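PDB 5EIK: trimeric intracellular cation channel type 1B.2 from Caenorhabditis elegans, which conducts potassium across intracellular membranes as a homotrimer, binds PIP2, and may supply counter-ions during calcium release. Local coordinates for residues S55-M67 with I95-Y107. Sequence-based numbering, arbitrary orientation.
Sequences SRKHPFSCWLSCM and ILLGSIVWYLVFY. With DMU (decyl-beta-D-maltopyranoside), chain M; DMU (decyl-beta-D-maltopyranoside), chain J.
Trp-102 drives its indole as a knob into the hollow bounded by Cys-62, Trp-63, Cys-66 and Met-67. CG lies anti to the backbone N (chi1 160°), which lays one ring face over the backbone and CB of Trp-63, that CB being 3.7 Å from the centroid of the six-membered ring. The N-H of Trp-102 runs in the ring plane and almost straight to sulfur, NE1 to Cys-62 SG 3.3 Å. Trp-63 answers with its edge: its indole stands T-shaped on the face of Trp-102, planes at 79°, and its NE1 donates to Ser-99 OG at 3.0 Å. Ser-99 OG in turn donates to Ile-95 O, which the Ser-99 backbone N also reaches, from the opposite face of the carbonyl plane. In return Met-67 is a knob among Ile-95, Gly-98, Ser-99 and Trp-102; bent at chi2 and chi3, it sets CE 3.4 Å from Gly-98 O, where glycine offers no side chain to block it. These reciprocal knobs-into-holes join helix 59-70, the first part of the discontinuous second transmembrane segment of the TRIC channel, and helix 92-107, the third; their local axes cross at 123°, 10.1 Å apart. Cutting Trp-102 back to an alanine is likely to open a gap between the two cysteines and Trp-63, and to leave Cys-62 SG without its N-H donor. Cys-62 SG also sits over the centre of the Phe-106 ring, a sulfur-aromatic contact, while Cys-66 SG wedges obliquely between Phe-106 and Trp-102, with helix 30-47 behind it. Nearer the cytoplasm, Phe-106 CD2 meets Ser-55 CB at 3.5 Å, and Tyr-107 OH donates to Ser-55 O (2.6 Å) from above the carbonyl plane. On the flank of helix 59-70, Trp-63 packs against Leu-154 of a second subunit.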
loop_
_atom_site.group_PDB
_atom_site.type_symbol
_atom_site.label_atom_id
_atom_site.label_comp_id
_atom_site.label_asym_id
_atom_site.label_seq_id
_atom_site.Cartn_x
_atom_site.Cartn_y
_atom_site.Cartn_z
ATOM N N SER A 55 4.271 -9.163 -23.677
ATOM C CA SER A 55 2.828 -9.009 -23.745
ATOM C C SER A 55 2.127 -10.238 -24.316
ATOM O O SER A 55 0.981 -10.536 -23.960
ATOM C CB SER A 55 2.475 -7.780 -24.584
ATOM O OG SER A 55 2.903 -7.943 -25.926
ATOM N N ARG A 56 2.803 -10.955 -25.203
ATOM C CA ARG A 56 2.190 -12.135 -25.792
ATOM C C ARG A 56 2.278 -13.352 -24.874
ATOM O O ARG A 56 1.479 -14.282 -24.985
ATOM C CB ARG A 56 2.809 -12.406 -27.167
ATOM C CG ARG A 56 2.396 -11.349 -28.189
ATOM C CD ARG A 56 3.034 -11.549 -29.553
ATOM N NE ARG A 56 2.603 -10.531 -30.512
ATOM C CZ ARG A 56 1.371 -10.432 -31.009
ATOM N NH1 ARG A 56 0.427 -11.291 -30.645
ATOM N NH2 ARG A 56 1.082 -9.465 -31.870
ATOM N N LYS A 57 3.230 -13.325 -23.945
ATOM C CA LYS A 57 3.398 -14.420 -22.996
ATOM C C LYS A 57 2.608 -14.186 -21.710
ATOM O O LYS A 57 2.172 -15.140 -21.072
ATOM C CB LYS A 57 4.878 -14.614 -22.660
ATOM C CG LYS A 57 5.699 -15.166 -23.811
ATOM C CD LYS A 57 7.170 -15.277 -23.451
ATOM C CE LYS A 57 7.993 -15.808 -24.622
ATOM N NZ LYS A 57 7.926 -14.928 -25.832
ATOM N N HIS A 58 2.426 -12.922 -21.330
ATOM C CA HIS A 58 1.682 -12.595 -20.114
ATOM C C HIS A 58 0.641 -11.508 -20.375
ATOM O O HIS A 58 0.715 -10.408 -19.833
ATOM C CB HIS A 58 2.640 -12.127 -19.020
ATOM C CG HIS A 58 3.831 -13.010 -18.846
ATOM N ND1 HIS A 58 4.942 -12.927 -19.660
ATOM C CD2 HIS A 58 4.086 -14.004 -17.964
ATOM C CE1 HIS A 58 5.829 -13.830 -19.285
ATOM N NE2 HIS A 58 5.333 -14.499 -18.257
ATOM N N PRO A 59 -0.361 -11.819 -21.196
ATOM C CA PRO A 59 -1.418 -10.866 -21.538
ATOM C C PRO A 59 -2.234 -10.346 -20.362
ATOM O O PRO A 59 -2.555 -9.161 -20.309
ATOM C CB PRO A 59 -2.260 -11.644 -22.549
ATOM C CG PRO A 59 -2.114 -13.059 -22.072
ATOM C CD PRO A 59 -0.637 -13.142 -21.781
ATOM N N PHE A 60 -2.571 -11.224 -19.424
ATOM C CA PHE A 60 -3.352 -10.807 -18.269
ATOM C C PHE A 60 -2.562 -9.790 -17.452
ATOM O O PHE A 60 -3.098 -8.761 -17.028
ATOM C CB PHE A 60 -3.714 -12.010 -17.400
ATOM C CG PHE A 60 -4.577 -13.023 -18.097
ATOM C CD1 PHE A 60 -5.757 -12.637 -18.719
ATOM C CD2 PHE A 60 -4.223 -14.369 -18.116
ATOM C CE1 PHE A 60 -6.575 -13.572 -19.352
ATOM C CE2 PHE A 60 -5.038 -15.313 -18.748
ATOM C CZ PHE A 60 -6.219 -14.909 -19.366
ATOM N N SER A 61 -1.284 -10.079 -17.239
ATOM C CA SER A 61 -0.427 -9.182 -16.476
ATOM C C SER A 61 -0.270 -7.858 -17.223
ATOM O O SER A 61 -0.347 -6.782 -16.626
ATOM C CB SER A 61 0.943 -9.831 -16.251
ATOM O OG SER A 61 1.819 -8.967 -15.537
ATOM N N CYS A 62 -0.050 -7.944 -18.533
ATOM C CA CYS A 62 0.110 -6.757 -19.352
ATOM C C CYS A 62 -1.178 -5.928 -19.300
ATOM O O CYS A 62 -1.138 -4.716 -19.084
ATOM C CB CYS A 62 0.427 -7.153 -20.799
ATOM S SG CYS A 62 0.785 -5.745 -21.889
ATOM N N TRP A 63 -2.319 -6.581 -19.491
ATOM C CA TRP A 63 -3.586 -5.871 -19.442
ATOM C C TRP A 63 -3.742 -5.158 -18.099
ATOM O O TRP A 63 -4.141 -3.995 -18.050
ATOM C CB TRP A 63 -4.754 -6.838 -19.627
ATOM C CG TRP A 63 -6.086 -6.221 -19.349
ATOM C CD1 TRP A 63 -6.812 -5.421 -20.186
ATOM C CD2 TRP A 63 -6.831 -6.301 -18.124
ATOM N NE1 TRP A 63 -7.959 -4.994 -19.559
ATOM C CE2 TRP A 63 -7.998 -5.518 -18.294
ATOM C CE3 TRP A 63 -6.626 -6.953 -16.897
ATOM C CZ2 TRP A 63 -8.959 -5.367 -17.283
ATOM C CZ3 TRP A 63 -7.586 -6.805 -15.880
ATOM C CH2 TRP A 63 -8.737 -6.015 -16.086
ATOM N N LEU A 64 -3.418 -5.862 -17.017
ATOM C CA LEU A 64 -3.532 -5.317 -15.674
ATOM C C LEU A 64 -2.629 -4.105 -15.472
ATOM O O LEU A 64 -3.050 -3.093 -14.920
ATOM C CB LEU A 64 -3.186 -6.385 -14.632
ATOM C CG LEU A 64 -3.274 -5.883 -13.189
ATOM C CD1 LEU A 64 -4.696 -5.454 -12.899
ATOM C CD2 LEU A 64 -2.838 -6.965 -12.229
ATOM N N SER A 65 -1.383 -4.215 -15.915
ATOM C CA SER A 65 -0.451 -3.110 -15.789
ATOM C C SER A 65 -1.018 -1.854 -16.445
ATOM O O SER A 65 -0.868 -0.753 -15.921
ATOM C CB SER A 65 0.884 -3.467 -16.441
ATOM O OG SER A 65 1.455 -4.603 -15.824
ATOM N N CYS A 66 -1.679 -2.012 -17.585
ATOM C CA CYS A 66 -2.231 -0.857 -18.271
ATOM C C CYS A 66 -3.502 -0.314 -17.626
ATOM O O CYS A 66 -3.718 0.896 -17.593
ATOM C CB CYS A 66 -2.480 -1.192 -19.748
ATOM S SG CYS A 66 -0.950 -1.293 -20.712
ATOM N N MET A 67 -4.349 -1.194 -17.110
ATOM C CA MET A 67 -5.564 -0.721 -16.475
ATOM C C MET A 67 -5.206 0.050 -15.199
ATOM O O MET A 67 -5.787 1.102 -14.916
ATOM C CB MET A 67 -6.488 -1.894 -16.137
ATOM C CG MET A 67 -7.063 -2.604 -17.349
ATOM S SD MET A 67 -8.025 -1.530 -18.480
ATOM C CE MET A 67 -6.748 -1.054 -19.690
ATOM N N ILE A 95 -13.747 0.872 -18.660
ATOM C CA ILE A 95 -12.877 -0.296 -18.656
ATOM C C ILE A 95 -12.853 -0.965 -20.017
ATOM O O ILE A 95 -11.805 -1.442 -20.464
ATOM C CB ILE A 95 -13.321 -1.318 -17.595
ATOM C CG1 ILE A 95 -13.326 -0.653 -16.223
ATOM C CG2 ILE A 95 -12.387 -2.510 -17.585
ATOM C CD1 ILE A 95 -12.009 -0.001 -15.861
ATOM N N LEU A 96 -14.000 -1.000 -20.686
ATOM C CA LEU A 96 -14.044 -1.615 -22.006
ATOM C C LEU A 96 -13.203 -0.806 -22.985
ATOM O O LEU A 96 -12.356 -1.361 -23.682
ATOM C CB LEU A 96 -15.471 -1.710 -22.532
ATOM C CG LEU A 96 -15.517 -2.350 -23.923
ATOM C CD1 LEU A 96 -14.942 -3.759 -23.885
ATOM C CD2 LEU A 96 -16.926 -2.398 -24.399
ATOM N N LEU A 97 -13.424 0.509 -23.023
ATOM C CA LEU A 97 -12.669 1.374 -23.924
ATOM C C LEU A 97 -11.172 1.259 -23.624
ATOM O O LEU A 97 -10.347 1.209 -24.537
ATOM C CB LEU A 97 -13.127 2.837 -23.790
ATOM C CG LEU A 97 -12.400 3.887 -24.653
ATOM C CD1 LEU A 97 -12.522 3.555 -26.128
ATOM C CD2 LEU A 97 -12.970 5.267 -24.393
ATOM N N GLY A 98 -10.832 1.204 -22.338
ATOM C CA GLY A 98 -9.443 1.085 -21.943
ATOM C C GLY A 98 -8.822 -0.229 -22.382
ATOM O O GLY A 98 -7.675 -0.274 -22.834
ATOM N N SER A 99 -9.575 -1.310 -22.247
ATOM C CA SER A 99 -9.074 -2.617 -22.656
ATOM C C SER A 99 -8.909 -2.692 -24.181
ATOM O O SER A 99 -7.964 -3.311 -24.689
ATOM C CB SER A 99 -10.029 -3.708 -22.188
ATOM O OG SER A 99 -10.277 -3.570 -20.805
ATOM N N ILE A 100 -9.823 -2.057 -24.907
ATOM C CA ILE A 100 -9.749 -2.062 -26.365
ATOM C C ILE A 100 -8.511 -1.303 -26.830
ATOM O O ILE A 100 -7.770 -1.773 -27.698
ATOM C CB ILE A 100 -11.007 -1.453 -26.982
ATOM C CG1 ILE A 100 -12.184 -2.409 -26.774
ATOM C CG2 ILE A 100 -10.796 -1.189 -28.469
ATOM C CD1 ILE A 100 -13.525 -1.829 -27.192
ATOM N N VAL A 101 -8.276 -0.139 -26.239
ATOM C CA VAL A 101 -7.103 0.646 -26.591
ATOM C C VAL A 101 -5.853 -0.178 -26.295
ATOM O O VAL A 101 -4.949 -0.268 -27.127
ATOM C CB VAL A 101 -7.044 1.977 -25.799
ATOM C CG1 VAL A 101 -5.654 2.595 -25.905
ATOM C CG2 VAL A 101 -8.091 2.948 -26.340
ATOM N N TRP A 102 -5.806 -0.781 -25.107
ATOM C CA TRP A 102 -4.667 -1.605 -24.709
ATOM C C TRP A 102 -4.450 -2.737 -25.717
ATOM O O TRP A 102 -3.318 -3.017 -26.117
ATOM C CB TRP A 102 -4.886 -2.202 -23.313
ATOM C CG TRP A 102 -4.027 -3.403 -23.052
ATOM C CD1 TRP A 102 -2.693 -3.409 -22.729
ATOM C CD2 TRP A 102 -4.412 -4.771 -23.196
ATOM N NE1 TRP A 102 -2.225 -4.703 -22.671
ATOM C CE2 TRP A 102 -3.254 -5.561 -22.953
ATOM C CE3 TRP A 102 -5.619 -5.413 -23.512
ATOM C CZ2 TRP A 102 -3.271 -6.958 -23.014
ATOM C CZ3 TRP A 102 -5.638 -6.810 -23.573
ATOM C CH2 TRP A 102 -4.468 -7.565 -23.324
ATOM N N TYR A 103 -5.533 -3.394 -26.117
ATOM C CA TYR A 103 -5.434 -4.476 -27.088
ATOM C C TYR A 103 -4.854 -3.972 -28.405
ATOM O O TYR A 103 -3.980 -4.613 -29.001
ATOM C CB TYR A 103 -6.800 -5.091 -27.367
ATOM C CG TYR A 103 -6.724 -6.194 -28.392
ATOM C CD1 TYR A 103 -6.254 -7.457 -28.049
ATOM C CD2 TYR A 103 -7.056 -5.955 -29.723
ATOM C CE1 TYR A 103 -6.111 -8.454 -29.004
ATOM C CE2 TYR A 103 -6.916 -6.944 -30.686
ATOM C CZ TYR A 103 -6.445 -8.190 -30.320
ATOM O OH TYR A 103 -6.319 -9.183 -31.264
ATOM N N LEU A 104 -5.345 -2.821 -28.853
ATOM C CA LEU A 104 -4.876 -2.234 -30.095
ATOM C C LEU A 104 -3.422 -1.768 -30.017
ATOM O O LEU A 104 -2.664 -1.940 -30.966
ATOM C CB LEU A 104 -5.769 -1.057 -30.493
ATOM C CG LEU A 104 -7.223 -1.379 -30.848
ATOM C CD1 LEU A 104 -7.960 -0.100 -31.189
ATOM C CD2 LEU A 104 -7.266 -2.326 -32.034
ATOM N N VAL A 105 -3.027 -1.182 -28.891
ATOM C CA VAL A 105 -1.658 -0.702 -28.753
ATOM C C VAL A 105 -0.633 -1.832 -28.748
ATOM O O VAL A 105 0.446 -1.707 -29.326
ATOM C CB VAL A 105 -1.502 0.157 -27.475
ATOM C CG1 VAL A 105 -0.041 0.418 -27.192
ATOM C CG2 VAL A 105 -2.225 1.488 -27.654
ATOM N N PHE A 106 -0.968 -2.946 -28.114
ATOM C CA PHE A 106 -0.036 -4.063 -28.062
ATOM C C PHE A 106 -0.189 -5.105 -29.162
ATOM O O PHE A 106 0.788 -5.744 -29.536
ATOM C CB PHE A 106 -0.124 -4.782 -26.702
ATOM C CG PHE A 106 0.561 -4.057 -25.585
ATOM C CD1 PHE A 106 -0.088 -3.045 -24.881
ATOM C CD2 PHE A 106 1.868 -4.382 -25.239
ATOM C CE1 PHE A 106 0.554 -2.369 -23.847
ATOM C CE2 PHE A 106 2.519 -3.714 -24.207
ATOM C CZ PHE A 106 1.859 -2.704 -23.511
ATOM N N TYR A 107 -1.394 -5.280 -29.697
ATOM C CA TYR A 107 -1.581 -6.330 -30.698
ATOM C C TYR A 107 -2.091 -5.999 -32.102
ATOM O O TYR A 107 -2.297 -6.916 -32.893
ATOM C CB TYR A 107 -2.475 -7.412 -30.099
ATOM C CG TYR A 107 -2.052 -7.833 -28.714
ATOM C CD1 TYR A 107 -0.825 -8.455 -28.494
ATOM C CD2 TYR A 107 -2.881 -7.606 -27.619
ATOM C CE1 TYR A 107 -0.434 -8.839 -27.214
ATOM C CE2 TYR A 107 -2.502 -7.985 -26.338
ATOM C CZ TYR A 107 -1.278 -8.601 -26.140
ATOM O OH TYR A 107 -0.897 -8.959 -24.865
HETATM C C1 DMU M . 1.056 -13.380 -14.254
HETATM C C2 DMU M . 2.443 -13.930 -13.855
HETATM C C3 DMU M . 3.520 -12.802 -13.977
HETATM C C4 DMU M . 3.037 -11.521 -13.242
HETATM O O5 DMU M . 1.703 -11.111 -13.667
HETATM C C6 DMU M . 0.712 -12.136 -13.410
HETATM O O7 DMU M . 4.786 -13.214 -13.372
HETATM O O16 DMU M . -0.588 -11.651 -13.799
HETATM C C18 DMU M . -1.277 -11.219 -12.612
HETATM C C19 DMU M . -2.563 -10.473 -13.004
HETATM C C22 DMU M . -3.620 -11.458 -13.500
HETATM C C25 DMU M . -4.649 -10.717 -14.356
HETATM C C28 DMU M . -6.022 -10.709 -13.650
HETATM C C31 DMU M . -7.159 -11.123 -14.607
HETATM C C34 DMU M . -7.104 -10.354 -15.944
HETATM C C37 DMU M . -8.090 -10.999 -16.934
HETATM C C40 DMU M . -9.514 -10.480 -16.653
HETATM C C43 DMU M . -10.379 -10.633 -17.904
HETATM O O49 DMU M . 0.058 -14.403 -14.051
HETATM O O55 DMU M . 2.768 -14.998 -14.760
HETATM C C57 DMU M . 4.027 -10.385 -13.525
HETATM O O61 DMU M . 3.878 -9.380 -12.526
HETATM C C5 DMU M . 6.772 -14.496 -13.630
HETATM C C7 DMU M . 7.686 -13.488 -12.910
HETATM C C8 DMU M . 8.097 -12.408 -13.856
HETATM C C9 DMU M . 6.937 -11.790 -14.597
HETATM O O1 DMU M . 6.062 -12.762 -15.231
HETATM C C10 DMU M . 5.583 -13.827 -14.294
HETATM O O2 DMU M . 8.894 -11.537 -13.191
HETATM O O3 DMU M . 6.261 -15.453 -12.756
HETATM O O4 DMU M . 8.792 -14.200 -12.315
HETATM C C11 DMU M . 7.420 -10.753 -15.532
HETATM O O6 DMU M . 6.345 -10.029 -16.165
HETATM C C1 DMU J . -21.506 -4.583 -25.889
HETATM C C2 DMU J . -20.865 -3.578 -26.863
HETATM C C3 DMU J . -20.799 -2.168 -26.230
HETATM C C4 DMU J . -20.173 -2.234 -24.802
HETATM O O5 DMU J . -20.901 -3.155 -23.954
HETATM C C6 DMU J . -20.784 -4.499 -24.497
HETATM O O7 DMU J . -20.025 -1.358 -27.066
HETATM O O16 DMU J . -21.375 -5.426 -23.540
HETATM C C18 DMU J . -20.827 -6.777 -23.684
HETATM C C19 DMU J . -19.312 -6.785 -23.967
HETATM C C22 DMU J . -18.628 -7.785 -23.057
HETATM C C25 DMU J . -17.195 -7.969 -23.538
HETATM C C28 DMU J . -16.585 -9.186 -22.858
HETATM C C31 DMU J . -15.413 -9.666 -23.698
HETATM C C34 DMU J . -14.121 -9.447 -22.912
HETATM C C37 DMU J . -13.010 -10.285 -23.532
HETATM C C40 DMU J . -12.001 -10.658 -22.449
HETATM C C43 DMU J . -11.814 -12.177 -22.445
HETATM O O49 DMU J . -21.372 -5.900 -26.470
HETATM O O55 DMU J . -21.674 -3.512 -28.054
HETATM C C57 DMU J . -20.165 -0.841 -24.133
HETATM O O61 DMU J . -19.255 -0.877 -23.017
HETATM C C5 DMU J . -20.039 0.392 -28.832
HETATM C C7 DMU J . -19.166 1.333 -27.997
HETATM C C8 DMU J . -20.079 2.151 -26.966
HETATM C C9 DMU J . -20.869 1.212 -26.145
HETATM O O1 DMU J . -21.566 0.231 -26.900
HETATM C C10 DMU J . -20.825 -0.530 -27.834
HETATM O O2 DMU J . -19.234 2.855 -26.224
HETATM O O3 DMU J . -19.211 -0.444 -29.600
HETATM O O4 DMU J . -18.456 2.256 -28.775
HETATM C C11 DMU J . -21.828 1.998 -25.237
HETATM O O6 DMU J . -22.507 1.116 -24.375
#